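PDB 6KRW: protein-tyrosine-phosphatase PTP1 from Arabidopsis thaliana, which removes phosphate from phosphotyrosine in proteins, including MAP kinases such as MPK6, and thereby helps to modulate plant defence responses. Local coordinates for residues C129-L135 with L230-H236; V216-L220 with Y247-H251. All blocks are in the same frame, centred on the assembly; numbering follows the deposited sequence. Where two conformers were deposited one is given.

In the fold
Both contacts lie inside the phosphatase domain, with their centres about 12 Å apart. Contact 1 pairs the parallel strands 131-134 and 233-236 in the middle of the mixed sheet. Contact 2 crosses helices 214-223 and 242-259, which pack beside one face of it. Along the chain the order is 129-135, 216-220, 230-236, 247-251, so the segments of the two contacts alternate. They also touch: L135 CD1 lies 3.6 Å from Y247 CB, and V235 CG2 lies 3.9 Å from C248 SG. Strand 233-236 leads into C237, the phosphocysteine nucleophile, and helix 242-259 begins at the end of the loop that probably binds the substrate phosphate, as in relatives. The contacts thus involve the strand and the helix that flank this loop.

Contact 1. Residues C129-L135 with L230-H236; sequences CPIIVML and LGPIIVH
V133 N donates to I234 O at 2.8 Å, the shortest hydrogen bond between the two strands. V133 O accepts from H236 N at 2.9 Å. I234 N to I131 O and L135 N to H236 O complete the parallel ladder.

On the face of I132, I234 and H236, I234 CD1 rests against C129 SG at 3.6 Å. I132 CG2 meets the H236 ring at its edge, in plane, 4.0 Å from H236 CD2. With CG between the backbone N and the carbonyl carbon (chi1 80°), the H236 ring swings toward strand 131-134 and lies against M134. M134 CA sits over one face of this ring. CG of M134 comes 3.5 Å from H236 CE1. H236 NE2 is hydrogen-bonded to Y150 OH. This bond probably helps fix the ring's rotation.

On the face of V133 and V235, V235 CG1 meets CD1 of L135, just past the strand end, at 3.8 Å. Both V235 and L135 also touch helix 242-259. The pair belongs to the central parallel part of the sheet of the classical tyrosine phosphatase fold, where H236 and C237 begin the HCX5R signature.

Contact 2. Residues V216-L220 with Y247-H251; sequences VREIL and YCAIH
Helices 214-223 and 242-259 pack against each other beside the central sheet of the classical tyrosine phosphatase domain. The second of them begins at the end of the loop that probably binds the substrate phosphate, as in relatives. The short segments cross at -55°, with their axes 10.4 Å apart at closest approach. Y247 is the main bridge. Its CG is anti to the backbone N (chi1 178°), and this carries the ring across to helix 214-223. There V216 CG1 meets the ring edge, 3.9 Å from Y247 CD1. I219 CG2 comes in obliquely, 3.7 Å from Y247 CZ. The hydroxyl ends close to the helix backbone, with Y247 OH 3.6 Å from L220 CA.

H251 stands one turn further along the same helix. Y247 OH and H251 ND1 share a hydrogen bond of 2.7 Å, nearly straight at 168°. L220 CD1 lies over one face of the H251 ring, offset toward the rim, in a CH-pi contact 3.9 Å from the centroid. The other ring nitrogen, H251 NE2, is hydrogen-bonded to S104 OG, and F106 meets the ring edge-to-face. These partners probably leave the imidazole little freedom to turn.

I250 fills in beside them, with I250 CD1 4.0 Å from V216 CG1. It also reaches A294 of helix 285-303, which borders this packing. A phenylalanine in place of Y247 would probably leave H251 ND1 without its hydroxyl mate and the imidazole less firmly held.

Apolar and CH-pi contacts thus join the two helices, while the polar link stays within helix 242-259. That link gives both the buried phenol and the imidazole a polar partner without drawing on helix 214-223.

Contact 1. Residues C129-L135 with L230-H236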
loop_
_atom_site.group_PDB
_atom_site.type_symbol
_atom_site.label_atom_id
_atom_site.label_comp_id
_atom_site.label_asym_id
_atom_site.label_seq_id
_atom_site.Cartn_x
_atom_site.Cartn_y
_atom_site.Cartn_z
ATOM N N CYS A 129 -4.125 2.653 12.319
ATOM C CA CYS A 129 -3.250 1.921 11.368
ATOM C C CYS A 129 -1.942 1.580 12.061
ATOM O O CYS A 129 -1.287 2.486 12.528
ATOM C CB CYS A 129 -2.943 2.763 10.141
ATOM S SG CYS A 129 -4.442 3.201 9.222
ATOM N N PRO A 130 -1.552 0.294 12.167
ATOM C CA PRO A 130 -0.310 -0.047 12.867
ATOM C C PRO A 130 0.974 0.156 12.046
ATOM O O PRO A 130 2.070 0.196 12.647
ATOM C CB PRO A 130 -0.521 -1.529 13.192
ATOM C CG PRO A 130 -1.383 -2.031 12.063
ATOM C CD PRO A 130 -2.358 -0.893 11.837
ATOM N N ILE A 131 0.840 0.266 10.722
ATOM C CA ILE A 131 1.983 0.218 9.764
ATOM C C ILE A 131 1.749 1.286 8.713
ATOM O O ILE A 131 0.635 1.367 8.190
ATOM C CB ILE A 131 2.097 -1.166 9.089
ATOM C CG1 ILE A 131 2.280 -2.290 10.114
ATOM C CG2 ILE A 131 3.181 -1.179 8.014
ATOM C CD1 ILE A 131 3.546 -2.275 10.864
ATOM N N ILE A 132 2.799 1.952 8.300
ATOM C CA ILE A 132 2.897 2.744 7.063
ATOM C C ILE A 132 4.017 2.183 6.204
ATOM O O ILE A 132 5.155 2.110 6.674
ATOM C CB ILE A 132 3.110 4.225 7.343
ATOM C CG1 ILE A 132 1.984 4.818 8.179
ATOM C CG2 ILE A 132 3.313 4.973 6.056
ATOM C CD1 ILE A 132 2.317 6.175 8.793
ATOM N N VAL A 133 3.699 1.811 4.987
ATOM C CA VAL A 133 4.635 1.385 3.934
ATOM C C VAL A 133 4.772 2.528 2.961
ATOM O O VAL A 133 3.789 2.880 2.264
ATOM C CB VAL A 133 4.242 0.071 3.262
ATOM C CG1 VAL A 133 5.214 -0.315 2.181
ATOM C CG2 VAL A 133 4.031 -1.033 4.275
ATOM N N MET A 134 5.979 3.073 2.892
ATOM C CA MET A 134 6.282 4.210 2.011
ATOM C C MET A 134 7.226 3.745 0.909
ATOM O O MET A 134 8.365 3.342 1.241
ATOM C CB MET A 134 6.950 5.307 2.834
ATOM C CG MET A 134 7.323 6.500 2.025
ATOM S SD MET A 134 7.905 7.806 3.078
ATOM C CE MET A 134 8.188 9.039 1.823
ATOM N N LEU A 135 6.846 3.843 -0.363
ATOM C CA LEU A 135 7.577 3.240 -1.505
ATOM C C LEU A 135 8.113 4.326 -2.426
ATOM O O LEU A 135 8.264 4.081 -3.601
ATOM C CB LEU A 135 6.622 2.301 -2.251
ATOM C CG LEU A 135 6.048 1.188 -1.393
ATOM C CD1 LEU A 135 4.913 0.473 -2.161
ATOM C CD2 LEU A 135 7.108 0.202 -0.947
ATOM N N LEU A 230 -5.387 -5.657 13.814
ATOM C CA LEU A 230 -4.830 -4.436 14.472
ATOM C C LEU A 230 -5.266 -3.191 13.700
ATOM O O LEU A 230 -5.329 -2.107 14.296
ATOM C CB LEU A 230 -3.303 -4.492 14.492
ATOM C CG LEU A 230 -2.618 -4.770 15.815
ATOM C CD1 LEU A 230 -3.079 -6.097 16.390
ATOM C CD2 LEU A 230 -1.117 -4.743 15.569
ATOM N N GLY A 231 -5.503 -3.338 12.403
ATOM C CA GLY A 231 -5.999 -2.214 11.597
ATOM C C GLY A 231 -5.426 -2.261 10.194
ATOM O O GLY A 231 -4.592 -3.106 9.877
ATOM N N PRO A 232 -5.914 -1.387 9.295
ATOM C CA PRO A 232 -5.421 -1.343 7.930
ATOM C C PRO A 232 -3.933 -0.968 7.875
ATOM O O PRO A 232 -3.471 -0.175 8.655
ATOM C CB PRO A 232 -6.282 -0.277 7.231
ATOM C CG PRO A 232 -7.456 -0.052 8.154
ATOM C CD PRO A 232 -6.935 -0.364 9.551
ATOM N N ILE A 233 -3.234 -1.560 6.918
ATOM C CA ILE A 233 -1.839 -1.172 6.574
ATOM C C ILE A 233 -1.899 -0.036 5.568
ATOM O O ILE A 233 -2.463 -0.219 4.488
ATOM C CB ILE A 233 -1.056 -2.364 6.010
ATOM C CG1 ILE A 233 -0.890 -3.444 7.073
ATOM C CG2 ILE A 233 0.261 -1.914 5.405
ATOM C CD1 ILE A 233 -0.356 -4.727 6.535
ATOM N N ILE A 234 -1.353 1.111 5.925
ATOM C CA ILE A 234 -1.213 2.215 4.965
ATOM C C ILE A 234 -0.125 1.869 3.975
ATOM O O ILE A 234 0.961 1.499 4.398
ATOM C CB ILE A 234 -1.002 3.556 5.669
ATOM C CG1 ILE A 234 -2.268 3.976 6.411
ATOM C CG2 ILE A 234 -0.579 4.605 4.675
ATOM C CD1 ILE A 234 -2.058 5.141 7.363
ATOM N N VAL A 235 -0.394 2.012 2.701
ATOM C CA VAL A 235 0.617 1.863 1.631
ATOM C C VAL A 235 0.553 3.085 0.761
ATOM O O VAL A 235 -0.559 3.457 0.321
ATOM C CB VAL A 235 0.501 0.574 0.818
ATOM C CG1 VAL A 235 1.658 0.432 -0.144
ATOM C CG2 VAL A 235 0.351 -0.657 1.682
ATOM N N HIS A 236 1.684 3.756 0.553
ATOM C CA HIS A 236 1.656 4.952 -0.302
ATOM C C HIS A 236 2.953 5.063 -1.091
ATOM O O HIS A 236 4.009 4.585 -0.625
ATOM C CB HIS A 236 1.366 6.216 0.493
ATOM C CG HIS A 236 2.536 6.808 1.225
ATOM N ND1 HIS A 236 3.357 7.705 0.600
ATOM C CD2 HIS A 236 2.896 6.735 2.509
ATOM C CE1 HIS A 236 4.296 8.110 1.481
ATOM N NE2 HIS A 236 4.045 7.506 2.673
#

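Contact 2. Residues V216-L220 with Y247-H251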
loop_
_atom_site.group_PDB
_atom_site.type_symbol
_atom_site.label_atom_id
_atom_site.label_comp_id
_atom_site.label_asym_id
_atom_site.label_seq_id
_atom_site.Cartn_x
_atom_site.Cartn_y
_atom_site.Cartn_z
ATOM N N VAL A 216 11.642 -5.570 -1.301
ATOM C CA VAL A 216 10.152 -5.589 -1.231
ATOM C C VAL A 216 9.681 -6.827 -0.461
ATOM O O VAL A 216 8.766 -6.714 0.387
ATOM C CB VAL A 216 9.578 -5.510 -2.646
ATOM C CG1 VAL A 216 8.079 -5.755 -2.590
ATOM C CG2 VAL A 216 9.831 -4.161 -3.260
ATOM N N ARG A 217 10.307 -7.974 -0.680
ATOM C CA ARG A 217 9.920 -9.187 0.078
ATOM C C ARG A 217 10.282 -9.039 1.559
ATOM O O ARG A 217 9.561 -9.598 2.390
ATOM C CB ARG A 217 10.513 -10.430 -0.583
ATOM C CG ARG A 217 9.814 -10.770 -1.889
ATOM C CD ARG A 217 10.276 -12.069 -2.504
ATOM N NE ARG A 217 11.710 -12.128 -2.696
ATOM C CZ ARG A 217 12.556 -12.835 -1.962
ATOM N NH1 ARG A 217 12.127 -13.551 -0.935
ATOM N NH2 ARG A 217 13.837 -12.830 -2.269
ATOM N N GLU A 218 11.354 -8.320 1.902
ATOM C CA GLU A 218 11.638 -8.111 3.336
ATOM C C GLU A 218 10.500 -7.319 3.993
ATOM O O GLU A 218 10.171 -7.602 5.153
ATOM C CB GLU A 218 12.993 -7.432 3.505
ATOM C CG GLU A 218 13.361 -7.311 4.965
ATOM C CD GLU A 218 14.746 -6.757 5.245
ATOM O OE1 GLU A 218 15.674 -7.054 4.487
ATOM O OE2 GLU A 218 14.804 -5.930 6.120
ATOM N N ILE A 219 9.918 -6.350 3.290
ATOM C CA ILE A 219 8.751 -5.620 3.873
ATOM C C ILE A 219 7.663 -6.645 4.209
ATOM O O ILE A 219 7.157 -6.644 5.331
ATOM C CB ILE A 219 8.228 -4.555 2.905
ATOM C CG1 ILE A 219 9.289 -3.517 2.543
ATOM C CG2 ILE A 219 6.950 -3.914 3.457
ATOM C CD1 ILE A 219 8.875 -2.549 1.464
ATOM N N LEU A 220 7.349 -7.534 3.271
ATOM C CA LEU A 220 6.288 -8.535 3.538
ATOM C C LEU A 220 6.695 -9.446 4.694
ATOM O O LEU A 220 5.859 -9.737 5.572
ATOM C CB LEU A 220 6.024 -9.335 2.257
ATOM C CG LEU A 220 5.088 -10.530 2.413
ATOM C CD1 LEU A 220 3.728 -10.079 2.954
ATOM C CD2 LEU A 220 4.916 -11.250 1.079
ATOM N N TYR A 247 2.925 -3.447 -4.562
ATOM C CA TYR A 247 3.205 -3.992 -3.213
ATOM C C TYR A 247 1.951 -4.705 -2.677
ATOM O O TYR A 247 2.020 -5.833 -2.186
ATOM C CB TYR A 247 3.692 -2.931 -2.214
ATOM C CG TYR A 247 3.881 -3.607 -0.894
ATOM C CD1 TYR A 247 5.031 -4.366 -0.652
ATOM C CD2 TYR A 247 2.893 -3.596 0.063
ATOM C CE1 TYR A 247 5.119 -5.126 0.491
ATOM C CE2 TYR A 247 2.976 -4.352 1.213
ATOM C CZ TYR A 247 4.112 -5.104 1.426
ATOM O OH TYR A 247 4.117 -5.897 2.497
ATOM N N CYS A 248 0.810 -4.032 -2.741
ATOM C CA CYS A 248 -0.452 -4.632 -2.209
ATOM C C CYS A 248 -0.716 -5.984 -2.902
ATOM O O CYS A 248 -1.143 -6.914 -2.243
ATOM C CB CYS A 248 -1.624 -3.683 -2.406
ATOM S SG CYS A 248 -1.555 -2.222 -1.348
ATOM N N ALA A 249 -0.488 -6.079 -4.212
ATOM C CA ALA A 249 -0.758 -7.329 -4.949
ATOM C C ALA A 249 0.121 -8.454 -4.414
ATOM O O ALA A 249 -0.330 -9.602 -4.264
ATOM C CB ALA A 249 -0.609 -7.141 -6.428
ATOM N N ILE A 250 1.399 -8.158 -4.156
ATOM C CA ILE A 250 2.315 -9.224 -3.658
ATOM C C ILE A 250 1.866 -9.658 -2.263
ATOM O O ILE A 250 1.716 -10.874 -2.000
ATOM C CB ILE A 250 3.763 -8.704 -3.680
ATOM C CG1 ILE A 250 4.216 -8.359 -5.102
ATOM C CG2 ILE A 250 4.699 -9.698 -2.975
ATOM C CD1 ILE A 250 5.445 -7.425 -5.166
ATOM N N HIS A 251 1.658 -8.699 -1.380
ATOM C CA HIS A 251 1.271 -8.975 0.022
ATOM C C HIS A 251 -0.055 -9.736 0.070
ATOM O O HIS A 251 -0.170 -10.771 0.740
ATOM C CB HIS A 251 1.230 -7.637 0.748
ATOM C CG HIS A 251 0.906 -7.678 2.191
ATOM N ND1 HIS A 251 1.676 -6.999 3.109
ATOM C CD2 HIS A 251 -0.090 -8.257 2.895
ATOM C CE1 HIS A 251 1.143 -7.141 4.310
ATOM N NE2 HIS A 251 0.083 -7.926 4.213
#